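Local coordinates for ABC transporter, periplasmic solute-binding protein (Rhizobium meliloti, PDB 4WED) that probably binds a small solute, perhaps a peptide or a nickel species, in the periplasm and hands it to an ABC importer, at residues A[56-64]-A[512-520]; A[319-327]-A[422-433]. All blocks are in the same frame, centred on the assembly; numbering follows the deposited sequence.

Contacts 1 and 2 lie about 20 Å apart between centres, and along the chain they are nested: residues 319-327 and 422-433 both fall within the long loop that contact 1 closes by bringing 56-64 against 512-520. Contact 1 packs against the mixed sheet holding strands 37-42 and 201-206. Contact 2 sits nearer the middle of the chain, where the loop after strand 315-316 meets the loop after strand 417-421 and the start of helix 430-437. The two meet directly, Tyr-514 CE2 packing 3.7 Å from Ala-425 O, so the closure made by the chain's beginning and end rests against a buried junction of two loops and a helix start.

Contact 1. Residues A[56-64]-A[512-520]; sequences AIWAIQDLM and TEYDMPYEN. With NA (sodium ion), chain B.
Ala-59 and Asp-515 bring the two backbones closest, their CA atoms 4.5 Å apart, where the short helix 58-61 runs past an irregular strip that begins as a type I turn, Thr-512 to Asp-515. No backbone-to-backbone hydrogen bond joins them directly. Tyr-514 O instead receives a CA-H contact from Ala-59 and a hydrogen bond from Thr-166, while Ala-59 N gives its hydrogen to a water that passes one on to Glu-513 O. The one direct hydrogen bond runs from Met-516 N to Asp-62 OD2, 3.1 Å long and fairly straight at 159°, and reaches the anti side of the carboxylate close to its plane. Asp-62, with CG anti to its own backbone N (chi1 -177°), swings toward the strip and holds a sodium ion through both oxygens, OD2 at 2.3 Å and OD1 at 2.7 Å. Asp-515 adds OD1, and three waters complete six ligands; the shared ion probably offsets the repulsion between Asp-62 OD2 and Asp-515 OD1, 3.2 Å apart. Arg-170 also bonds Asp-62 OD1, and one metal water donates to Met-516 O and Glu-519 OE2. Beside this site, the selenomethionine Met-516 is bent at its second and third torsions, which brings CE 3.7 Å from Ile-60 CD1, and Leu-63 CD2 touches both Met-516 CG and Tyr-518 CD2. At the other end the Tyr-514 ring turns its edge to the Trp-58 face in a T-shaped stack, CD1 lying 3.6 Å from CD2 of the indole with the planes 83° apart; Trp-247 meets both rings, edge-to-face with Trp-58 and nearly parallel to Tyr-514. Two aspartates and three waters thus form a sodium site joining the short helix near the chain's start to the irregular segment near its end.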
loop_
_atom_site.group_PDB
_atom_site.type_symbol
_atom_site.label_atom_id
_atom_site.label_comp_id
_atom_site.label_asym_id
_atom_site.label_seq_id
_atom_site.Cartn_x
_atom_site.Cartn_y
_atom_site.Cartn_z
ATOM N N ALA A 56 -15.812 6.481 -5.536
ATOM C CA ALA A 56 -15.053 6.529 -6.781
ATOM C C ALA A 56 -13.874 5.576 -6.818
ATOM O O ALA A 56 -13.395 5.105 -5.786
ATOM C CB ALA A 56 -14.554 7.936 -7.052
ATOM N N ILE A 57 -13.413 5.307 -8.035
ATOM C CA ILE A 57 -12.070 4.793 -8.246
ATOM C C ILE A 57 -11.082 5.923 -7.912
ATOM O O ILE A 57 -11.100 6.965 -8.549
ATOM C CB ILE A 57 -11.834 4.348 -9.714
ATOM C CG1 ILE A 57 -12.801 3.239 -10.120
ATOM C CG2 ILE A 57 -10.380 3.892 -9.912
ATOM C CD1 ILE A 57 -12.650 2.821 -11.568
ATOM N N TRP A 58 -10.214 5.679 -6.929
ATOM C CA TRP A 58 -9.241 6.675 -6.425
ATOM C C TRP A 58 -8.379 7.276 -7.527
ATOM O O TRP A 58 -8.224 8.481 -7.619
ATOM C CB TRP A 58 -8.337 6.061 -5.360
ATOM C CG TRP A 58 -9.070 5.568 -4.133
ATOM C CD1 TRP A 58 -9.412 6.286 -3.043
ATOM C CD2 TRP A 58 -9.505 4.223 -3.879
ATOM N NE1 TRP A 58 -10.066 5.493 -2.126
ATOM C CE2 TRP A 58 -10.117 4.217 -2.607
ATOM C CE3 TRP A 58 -9.423 3.025 -4.603
ATOM C CZ2 TRP A 58 -10.669 3.068 -2.048
ATOM C CZ3 TRP A 58 -9.972 1.873 -4.056
ATOM C CH2 TRP A 58 -10.595 1.906 -2.782
ATOM N N ALA A 59 -7.825 6.428 -8.378
ATOM C CA ALA A 59 -6.972 6.896 -9.447
ATOM C C ALA A 59 -7.624 7.938 -10.352
ATOM O O ALA A 59 -6.955 8.766 -10.940
ATOM C CB ALA A 59 -6.504 5.707 -10.256
ATOM N N ILE A 60 -8.937 7.916 -10.454
ATOM C CA ILE A 60 -9.661 8.907 -11.276
ATOM C C ILE A 60 -9.697 10.224 -10.583
ATOM O O ILE A 60 -9.459 11.253 -11.214
ATOM C CB ILE A 60 -11.137 8.511 -11.516
ATOM C CG1 ILE A 60 -11.243 7.145 -12.215
ATOM C CG2 ILE A 60 -11.861 9.550 -12.358
ATOM C CD1 ILE A 60 -10.549 7.036 -13.566
ATOM N N GLN A 61 -9.922 10.191 -9.281
ATOM C CA GLN A 61 -9.932 11.378 -8.443
ATOM C C GLN A 61 -8.582 12.044 -8.504
ATOM O O GLN A 61 -8.472 13.248 -8.511
ATOM C CB GLN A 61 -10.277 11.009 -7.011
ATOM C CG GLN A 61 -11.757 10.956 -6.735
ATOM C CD GLN A 61 -12.105 10.074 -5.576
ATOM O OE1 GLN A 61 -11.606 8.979 -5.445
ATOM N NE2 GLN A 61 -12.972 10.552 -4.725
ATOM N N ASP A 62 -7.550 11.228 -8.580
ATOM C CA ASP A 62 -6.189 11.703 -8.632
ATOM C C ASP A 62 -5.912 12.519 -9.877
ATOM O O ASP A 62 -4.952 13.259 -9.927
ATOM C CB ASP A 62 -5.235 10.535 -8.508
ATOM C CG ASP A 62 -3.809 10.956 -8.481
ATOM O OD1 ASP A 62 -3.443 11.877 -7.752
ATOM O OD2 ASP A 62 -3.042 10.348 -9.207
ATOM N N LEU A 63 -6.746 12.354 -10.890
ATOM C CA LEU A 63 -6.661 13.130 -12.122
ATOM C C LEU A 63 -6.878 14.633 -12.023
ATOM O O LEU A 63 -6.251 15.388 -12.721
ATOM C CB LEU A 63 -7.626 12.566 -13.144
ATOM C CG LEU A 63 -7.172 11.235 -13.689
ATOM C CD1 LEU A 63 -8.300 10.615 -14.475
ATOM C CD2 LEU A 63 -5.956 11.473 -14.556
HETATM N N MSE A 64 -7.808 15.055 -11.191
HETATM C CA MSE A 64 -8.174 16.466 -11.051
HETATM C C MSE A 64 -8.109 16.967 -9.648
HETATM O O MSE A 64 -8.179 18.172 -9.432
HETATM C CB MSE A 64 -9.602 16.707 -11.597
HETATM C CG MSE A 64 -10.724 16.297 -10.647
HETATM SE SE MSE A 64 -11.035 14.342 -10.651
HETATM C CE MSE A 64 -11.835 14.279 -12.470
ATOM N N THR A 512 1.540 4.630 -5.563
ATOM C CA THR A 512 0.561 3.882 -4.798
ATOM C C THR A 512 -0.474 3.394 -5.756
ATOM O O THR A 512 -0.526 3.799 -6.894
ATOM C CB THR A 512 -0.134 4.724 -3.685
ATOM O OG1 THR A 512 -1.178 5.513 -4.248
ATOM C CG2 THR A 512 0.848 5.648 -2.927
ATOM N N GLU A 513 -1.299 2.502 -5.257
ATOM C CA GLU A 513 -2.391 1.931 -6.000
ATOM C C GLU A 513 -3.579 2.890 -6.089
ATOM O O GLU A 513 -4.635 2.516 -6.600
ATOM C CB GLU A 513 -2.830 0.628 -5.330
ATOM C CG GLU A 513 -1.839 -0.539 -5.443
ATOM C CD GLU A 513 -1.389 -0.887 -6.880
ATOM O OE1 GLU A 513 -2.089 -0.599 -7.909
ATOM O OE2 GLU A 513 -0.272 -1.426 -6.995
ATOM N N TYR A 514 -3.419 4.116 -5.584
ATOM C CA TYR A 514 -4.548 5.083 -5.528
ATOM C C TYR A 514 -4.310 6.253 -6.496
ATOM O O TYR A 514 -5.130 7.171 -6.596
ATOM C CB TYR A 514 -4.801 5.518 -4.069
ATOM C CG TYR A 514 -4.933 4.320 -3.187
ATOM C CD1 TYR A 514 -6.080 3.557 -3.209
ATOM C CD2 TYR A 514 -3.878 3.895 -2.373
ATOM C CE1 TYR A 514 -6.224 2.431 -2.415
ATOM C CE2 TYR A 514 -3.973 2.752 -1.576
ATOM C CZ TYR A 514 -5.161 2.023 -1.599
ATOM O OH TYR A 514 -5.294 0.870 -0.847
ATOM N N ASP A 515 -3.175 6.158 -7.204
ATOM C CA ASP A 515 -2.699 7.143 -8.163
ATOM C C ASP A 515 -2.904 6.618 -9.560
ATOM O O ASP A 515 -2.752 5.433 -9.778
ATOM C CB ASP A 515 -1.182 7.309 -8.053
ATOM C CG ASP A 515 -0.762 8.129 -6.867
ATOM O OD1 ASP A 515 -1.155 9.326 -6.785
ATOM O OD2 ASP A 515 0.007 7.572 -6.036
HETATM N N MSE A 516 -3.114 7.541 -10.498
HETATM C CA MSE A 516 -3.077 7.260 -11.913
HETATM C C MSE A 516 -1.751 7.678 -12.512
HETATM O O MSE A 516 -1.405 8.848 -12.509
HETATM C CB MSE A 516 -4.177 8.098 -12.526
HETATM C CG MSE A 516 -4.291 7.845 -14.035
HETATM SE SE MSE A 516 -5.065 6.059 -14.398
HETATM C CE MSE A 516 -7.022 6.259 -14.192
ATOM N N PRO A 517 -1.010 6.731 -13.098
ATOM C CA PRO A 517 0.289 7.039 -13.674
ATOM C C PRO A 517 0.212 7.711 -15.047
ATOM O O PRO A 517 0.581 7.111 -16.059
ATOM C CB PRO A 517 0.957 5.649 -13.779
ATOM C CG PRO A 517 -0.201 4.717 -13.971
ATOM C CD PRO A 517 -1.419 5.339 -13.353
ATOM N N TYR A 518 -0.261 8.950 -15.077
ATOM C CA TYR A 518 -0.313 9.748 -16.317
ATOM C C TYR A 518 0.957 10.578 -16.516
ATOM O O TYR A 518 1.197 11.135 -17.607
ATOM C CB TYR A 518 -1.514 10.688 -16.303
ATOM C CG TYR A 518 -1.490 11.682 -15.178
ATOM C CD1 TYR A 518 -0.812 12.891 -15.291
ATOM C CD2 TYR A 518 -2.116 11.395 -13.974
ATOM C CE1 TYR A 518 -0.780 13.791 -14.228
ATOM C CE2 TYR A 518 -2.091 12.283 -12.907
ATOM C CZ TYR A 518 -1.427 13.481 -13.039
ATOM O OH TYR A 518 -1.404 14.338 -11.954
ATOM N N GLU A 519 1.752 10.685 -15.456
ATOM C CA GLU A 519 2.895 11.558 -15.428
ATOM C C GLU A 519 3.912 11.112 -16.465
ATOM O O GLU A 519 4.154 9.918 -16.635
ATOM C CB GLU A 519 3.582 11.514 -14.047
ATOM C CG GLU A 519 2.832 12.193 -12.890
ATOM C CD GLU A 519 1.817 11.305 -12.188
ATOM O OE1 GLU A 519 1.937 10.058 -12.271
ATOM O OE2 GLU A 519 0.901 11.861 -11.531
ATOM N N ASN A 520 4.538 12.106 -17.076
ATOM C CA ASN A 520 5.757 11.988 -17.847
ATOM C C ASN A 520 5.556 11.406 -19.216
ATOM O O ASN A 520 6.502 11.361 -20.022
ATOM C CB ASN A 520 6.830 11.156 -17.135
ATOM C CG ASN A 520 7.243 11.732 -15.798
ATOM O OD1 ASN A 520 7.407 10.989 -14.818
ATOM N ND2 ASN A 520 7.438 13.041 -15.749
HETATM NA NA NA B . -0.955 11.106 -8.455
HETATM O O HOH W 1 -7.404 3.326 -7.741
HETATM O O HOH W 2 -0.284 9.900 -10.469
HETATM O O HOH W 3 -1.088 12.210 -6.141
HETATM O O HOH W 4 -1.721 12.830 -9.328
#

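Contact 2. Residues A[319-327]-A[422-433]; sequences NMFSAALPY and TYGAPYDPFGSL
The Phe-321 ring lies between its own neighbour and the other segment: Met-320 CG stands over the centre of one face, and Pro-429 CB presses on the opposite face, 3.7 Å from the centroid in a CH-pi contact. Ser-432 CB lies in the ring plane at the edge, with Leu-433 CG nearby on the rim. Phe-321 CE1 reaches 3.5 Å from Asp-428 CG, ring and carboxylate turned 57° apart. Met-320 runs out extended, its SE meeting Leu-433 CD2 at 4.0 Å and its CE approaching Thr-422 CG2. Further on, Leu-325 CD2 packs 3.7 Å from Asp-428 CB, while Pro-429, which follows a cis peptide bond, brings CD to 3.2 Å from Pro-326 O. The carboxylate of Asp-428 is bonded within its own segment, tying the loop to the first turn of the helix: OD2 takes Gly-424 N from above the carboxylate plane, and OD1 accepts both the N and the OG of Ser-432. An alanine in its place would probably cost the loop this tie to the helix start, freeing it to move against Phe-321. No hydrogen bond crosses between the segments, so their fit rests largely on apolar packing while buried polar groups shape the 422-433 side from within.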
loop_
_atom_site.group_PDB
_atom_site.type_symbol
_atom_site.label_atom_id
_atom_site.label_comp_id
_atom_site.label_asym_id
_atom_site.label_seq_id
_atom_site.Cartn_x
_atom_site.Cartn_y
_atom_site.Cartn_z
ATOM N N ASN A 319 12.852 -7.997 4.554
ATOM C CA ASN A 319 12.320 -7.081 5.570
ATOM C C ASN A 319 10.813 -7.082 5.532
ATOM O O ASN A 319 10.192 -7.398 4.500
ATOM C CB ASN A 319 12.806 -5.679 5.295
ATOM C CG ASN A 319 14.291 -5.577 5.401
ATOM O OD1 ASN A 319 15.007 -6.297 4.721
ATOM N ND2 ASN A 319 14.770 -4.731 6.279
HETATM N N MSE A 320 10.213 -6.757 6.663
HETATM C CA MSE A 320 8.771 -6.688 6.717
HETATM C C MSE A 320 8.267 -5.697 5.730
HETATM O O MSE A 320 7.174 -5.860 5.196
HETATM C CB MSE A 320 8.284 -6.288 8.082
HETATM C CG MSE A 320 6.768 -6.492 8.260
HETATM SE SE MSE A 320 6.259 -5.803 10.086
HETATM C CE MSE A 320 4.290 -5.667 9.827
ATOM N N PHE A 321 9.031 -4.647 5.482
ATOM C CA PHE A 321 8.613 -3.622 4.559
ATOM C C PHE A 321 9.690 -3.450 3.527
ATOM O O PHE A 321 10.887 -3.368 3.881
ATOM C CB PHE A 321 8.433 -2.318 5.268
ATOM C CG PHE A 321 7.371 -2.347 6.293
ATOM C CD1 PHE A 321 6.019 -2.473 5.915
ATOM C CD2 PHE A 321 7.685 -2.218 7.639
ATOM C CE1 PHE A 321 5.009 -2.494 6.866
ATOM C CE2 PHE A 321 6.682 -2.231 8.576
ATOM C CZ PHE A 321 5.336 -2.366 8.193
ATOM N N SER A 322 9.276 -3.380 2.261
ATOM C CA SER A 322 10.235 -3.100 1.183
ATOM C C SER A 322 10.770 -1.675 1.306
ATOM O O SER A 322 10.208 -0.839 2.023
ATOM C CB SER A 322 9.620 -3.337 -0.214
ATOM O OG SER A 322 9.009 -2.158 -0.726
ATOM N N ALA A 323 11.854 -1.422 0.582
ATOM C CA ALA A 323 12.574 -0.120 0.564
ATOM C C ALA A 323 11.746 1.025 -0.048
ATOM O O ALA A 323 12.013 2.197 0.183
ATOM C CB ALA A 323 13.885 -0.303 -0.211
ATOM N N ALA A 324 10.737 0.664 -0.838
ATOM C CA ALA A 324 9.778 1.605 -1.365
ATOM C C ALA A 324 9.051 2.374 -0.241
ATOM O O ALA A 324 8.581 3.501 -0.466
ATOM C CB ALA A 324 8.757 0.870 -2.251
ATOM N N LEU A 325 8.935 1.776 0.944
ATOM C CA LEU A 325 8.241 2.443 2.051
ATOM C C LEU A 325 9.150 3.328 2.804
ATOM O O LEU A 325 10.356 3.105 2.820
ATOM C CB LEU A 325 7.624 1.436 3.018
ATOM C CG LEU A 325 6.486 0.733 2.257
ATOM C CD1 LEU A 325 6.365 -0.707 2.711
ATOM C CD2 LEU A 325 5.163 1.495 2.386
ATOM N N PRO A 326 8.573 4.351 3.436
ATOM C CA PRO A 326 9.379 5.192 4.287
ATOM C C PRO A 326 9.638 4.447 5.583
ATOM O O PRO A 326 8.855 3.578 5.962
ATOM C CB PRO A 326 8.503 6.445 4.492
ATOM C CG PRO A 326 7.108 6.053 4.124
ATOM C CD PRO A 326 7.168 4.810 3.296
ATOM N N TYR A 327 10.752 4.754 6.229
ATOM C CA TYR A 327 11.059 4.196 7.553
ATOM C C TYR A 327 11.041 2.671 7.542
ATOM O O TYR A 327 10.654 2.018 8.524
ATOM C CB TYR A 327 10.096 4.772 8.624
ATOM C CG TYR A 327 10.011 6.300 8.555
ATOM C CD1 TYR A 327 11.100 7.118 8.913
ATOM C CD2 TYR A 327 8.858 6.910 8.085
ATOM C CE1 TYR A 327 11.018 8.497 8.816
ATOM C CE2 TYR A 327 8.744 8.285 7.986
ATOM C CZ TYR A 327 9.814 9.077 8.339
ATOM O OH TYR A 327 9.635 10.438 8.194
ATOM N N THR A 422 0.626 -7.075 4.452
ATOM C CA THR A 422 0.655 -5.729 4.960
ATOM C C THR A 422 -0.328 -4.821 4.217
ATOM O O THR A 422 -0.838 -5.131 3.160
ATOM C CB THR A 422 2.086 -5.095 4.983
ATOM O OG1 THR A 422 2.678 -5.031 3.669
ATOM C CG2 THR A 422 2.993 -5.873 5.910
ATOM N N TYR A 423 -0.595 -3.685 4.818
ATOM C CA TYR A 423 -1.560 -2.760 4.301
ATOM C C TYR A 423 -1.048 -2.068 3.033
ATOM O O TYR A 423 -1.866 -1.752 2.137
ATOM C CB TYR A 423 -1.915 -1.725 5.375
ATOM C CG TYR A 423 -2.756 -2.238 6.535
ATOM C CD1 TYR A 423 -3.196 -3.534 6.575
ATOM C CD2 TYR A 423 -3.159 -1.386 7.568
ATOM C CE1 TYR A 423 -3.981 -3.987 7.614
ATOM C CE2 TYR A 423 -3.979 -1.834 8.595
ATOM C CZ TYR A 423 -4.372 -3.149 8.609
ATOM O OH TYR A 423 -5.160 -3.688 9.593
ATOM N N GLY A 424 0.261 -1.811 2.955
ATOM C CA GLY A 424 0.833 -1.118 1.785
ATOM C C GLY A 424 0.784 0.421 1.844
ATOM O O GLY A 424 0.196 1.004 2.748
ATOM N N ALA A 425 1.436 1.082 0.887
ATOM C CA ALA A 425 1.470 2.529 0.835
ATOM C C ALA A 425 0.063 2.988 0.619
ATOM O O ALA A 425 -0.637 2.321 -0.108
ATOM C CB ALA A 425 2.329 2.996 -0.308
ATOM N N PRO A 426 -0.377 4.110 1.202
ATOM C CA PRO A 426 0.428 5.051 1.960
ATOM C C PRO A 426 0.240 4.949 3.479
ATOM O O PRO A 426 0.569 5.887 4.197
ATOM C CB PRO A 426 -0.148 6.390 1.504
ATOM C CG PRO A 426 -1.619 6.098 1.336
ATOM C CD PRO A 426 -1.717 4.650 0.936
ATOM N N TYR A 427 -0.238 3.797 3.943
ATOM C CA TYR A 427 -0.557 3.552 5.326
ATOM C C TYR A 427 0.651 3.027 6.156
ATOM O O TYR A 427 0.555 2.885 7.377
ATOM C CB TYR A 427 -1.662 2.530 5.414
ATOM C CG TYR A 427 -2.843 2.751 4.482
ATOM C CD1 TYR A 427 -3.695 3.860 4.643
ATOM C CD2 TYR A 427 -3.127 1.850 3.448
ATOM C CE1 TYR A 427 -4.732 4.092 3.796
ATOM C CE2 TYR A 427 -4.210 2.084 2.603
ATOM C CZ TYR A 427 -4.987 3.205 2.779
ATOM O OH TYR A 427 -6.083 3.421 1.987
ATOM N N ASP A 428 1.756 2.704 5.520
ATOM C CA ASP A 428 2.778 1.920 6.215
ATOM C C ASP A 428 3.983 2.799 6.406
ATOM O O ASP A 428 4.220 3.670 5.593
ATOM C CB ASP A 428 3.181 0.647 5.401
ATOM C CG ASP A 428 2.298 -0.535 5.685
ATOM O OD1 ASP A 428 1.590 -0.493 6.696
ATOM O OD2 ASP A 428 2.249 -1.483 4.870
ATOM N N PRO A 429 4.796 2.529 7.426
ATOM C CA PRO A 429 4.777 1.260 8.189
ATOM C C PRO A 429 3.888 1.245 9.400
ATOM O O PRO A 429 3.596 0.162 9.922
ATOM C CB PRO A 429 6.245 1.095 8.612
ATOM C CG PRO A 429 6.796 2.481 8.612
ATOM C CD PRO A 429 6.119 3.193 7.489
ATOM N N PHE A 430 3.422 2.422 9.834
ATOM C CA PHE A 430 2.724 2.490 11.109
ATOM C C PHE A 430 1.380 1.802 11.107
ATOM O O PHE A 430 1.005 1.213 12.136
ATOM C CB PHE A 430 2.626 3.933 11.617
ATOM C CG PHE A 430 3.940 4.473 12.127
ATOM C CD1 PHE A 430 4.583 3.869 13.208
ATOM C CD2 PHE A 430 4.551 5.581 11.533
ATOM C CE1 PHE A 430 5.814 4.362 13.691
ATOM C CE2 PHE A 430 5.761 6.091 12.009
ATOM C CZ PHE A 430 6.408 5.472 13.085
ATOM N N GLY A 431 0.666 1.841 9.975
ATOM C CA GLY A 431 -0.651 1.182 9.874
ATOM C C GLY A 431 -0.550 -0.301 10.180
ATOM O O GLY A 431 -1.302 -0.824 10.980
ATOM N N SER A 432 0.419 -0.972 9.565
ATOM C CA SER A 432 0.584 -2.411 9.736
ATOM C C SER A 432 1.222 -2.766 11.050
ATOM O O SER A 432 0.808 -3.726 11.693
ATOM C CB SER A 432 1.445 -2.995 8.610
ATOM O OG SER A 432 0.799 -2.838 7.352
ATOM N N LEU A 433 2.241 -2.008 11.436
ATOM C CA LEU A 433 2.877 -2.217 12.711
ATOM C C LEU A 433 1.892 -2.161 13.850
ATOM O O LEU A 433 1.864 -3.035 14.708
ATOM C CB LEU A 433 3.931 -1.151 12.971
ATOM C CG LEU A 433 5.285 -1.466 12.369
ATOM C CD1 LEU A 433 6.305 -0.422 12.805
ATOM C CD2 LEU A 433 5.768 -2.870 12.761
#